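Local coordinates for protein endoglucanase (Humicola insolens, PDB 1DYS) that hydrolyses internal beta-1,4-glucosidic linkages of cellulose as a family 6 glycoside hydrolase, taking part in the breakdown of plant biomass, at residues R31-Q34 with T35-A38. Sequence-based numbering, arbitrary orientation.
Sequences RGDQ and TNAA
Thr35 meets Asp33 through a water: the water donates to Asp33 OD1 at 2.7 Å and accepts from Thr35 N, bridging carboxylate and backbone at the mouth of helix 34-46. Beside this bridge, CB of Thr35 packs against the same carboxylate oxygen, Asp33 OD1, at 3.8 Å.

At Asn36 the carboxylate is gripped twice. The backbone Asn36 N points almost straight at Asp33 OD1 (3.0 Å, N-H...O 174°), reaching that oxygen from above the carboxylate plane. The side-chain amide takes the other oxygen: Asn36 ND2 lies 2.8 Å from Asp33 OD2, on its syn lone pair and with the acceptor nearly in the amide plane, although the two flat groups are turned 69° apart. Asp33 can reach both donors because its CG stands anti to the backbone N (chi1 -175°), which swings the carboxylate over the first turn. Asn36 OD1 accepts from Lys39 NZ, so both ends of the amide are bonded and its rotation is fixed. With an alanine here in place of the aspartate, Asn36 N and ND2 would probably lose their carboxylate acceptors, and the amide would be freer to turn.

Ala37 N then donates to Asp33 O at 3.2 Å, while its methyl lies beyond the oxygen of that carbonyl, Ala37 CB 3.4 Å from Asp33 O, and touches Leu29 of helix 15-29. Ala38 N closes the next turn on Gln34 O (2.9 Å), and Ala38 CB rests near that oxygen.

The bond from Asn36 N identifies Asp33 as the N-cap of helix 34-46, where its negative charge would be expected to interact favourably with the positive, N-terminal end of the helix dipole. Just before it, Gly32, with positive phi, is the C-prime residue of the Schellman motif ending helix 15-29, making the whole a tight helix-to-helix turn at the periphery of the catalytic domain.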
# COMPACT_ATOMS: atom_id res chain seq x y z
N ARG A 31 13.76 -28.50 -6.30
CA ARG A 31 14.74 -29.03 -5.38
C ARG A 31 14.46 -30.52 -5.18
O ARG A 31 14.98 -31.13 -4.25
CB ARG A 31 14.77 -28.29 -4.06
CG ARG A 31 15.02 -26.80 -4.28
CD ARG A 31 15.27 -26.12 -2.96
NE ARG A 31 14.24 -26.39 -1.95
CZ ARG A 31 13.38 -25.43 -1.60
NH1 ARG A 31 13.45 -24.24 -2.19
NH2 ARG A 31 12.47 -25.70 -0.68
N GLY A 32 13.58 -31.07 -6.00
CA GLY A 32 13.20 -32.48 -5.93
C GLY A 32 12.31 -32.84 -4.75
O GLY A 32 12.05 -34.01 -4.47
N ASP A 33 11.79 -31.81 -4.08
CA ASP A 33 10.94 -32.03 -2.92
C ASP A 33 9.48 -32.18 -3.33
O ASP A 33 8.68 -31.24 -3.36
CB ASP A 33 11.16 -30.92 -1.91
CG ASP A 33 10.42 -31.09 -0.62
OD1 ASP A 33 9.67 -32.08 -0.45
OD2 ASP A 33 10.60 -30.22 0.27
N GLN A 34 9.12 -33.44 -3.62
CA GLN A 34 7.78 -33.78 -4.04
C GLN A 34 6.79 -33.73 -2.88
O GLN A 34 5.61 -33.41 -3.12
CB GLN A 34 7.69 -35.22 -4.57
CG GLN A 34 7.67 -35.31 -6.08
CD GLN A 34 8.91 -34.69 -6.69
OE1 GLN A 34 8.86 -33.90 -7.63
NE2 GLN A 34 10.06 -35.04 -6.12
N THR A 35 7.27 -34.11 -1.71
CA THR A 35 6.44 -34.15 -0.51
C THR A 35 5.87 -32.78 -0.20
O THR A 35 4.66 -32.63 0.02
CB THR A 35 7.21 -34.70 0.70
OG1 THR A 35 7.45 -36.11 0.47
CG2 THR A 35 6.39 -34.57 1.97
N ASN A 36 6.73 -31.77 -0.18
CA ASN A 36 6.18 -30.41 0.06
C ASN A 36 5.50 -29.84 -1.15
O ASN A 36 4.58 -29.01 -0.98
CB ASN A 36 7.27 -29.52 0.64
CG ASN A 36 7.57 -29.76 2.09
OD1 ASN A 36 6.72 -29.72 2.98
ND2 ASN A 36 8.85 -29.98 2.45
N ALA A 37 5.85 -30.20 -2.38
CA ALA A 37 5.14 -29.70 -3.56
C ALA A 37 3.68 -30.17 -3.50
O ALA A 37 2.76 -29.43 -3.81
CB ALA A 37 5.79 -30.23 -4.84
N ALA A 38 3.49 -31.40 -3.05
CA ALA A 38 2.18 -32.02 -2.93
C ALA A 38 1.37 -31.32 -1.83
O ALA A 38 0.16 -31.15 -1.98
CB ALA A 38 2.34 -33.49 -2.58
O HOH W 1 10.27 -34.68 -0.52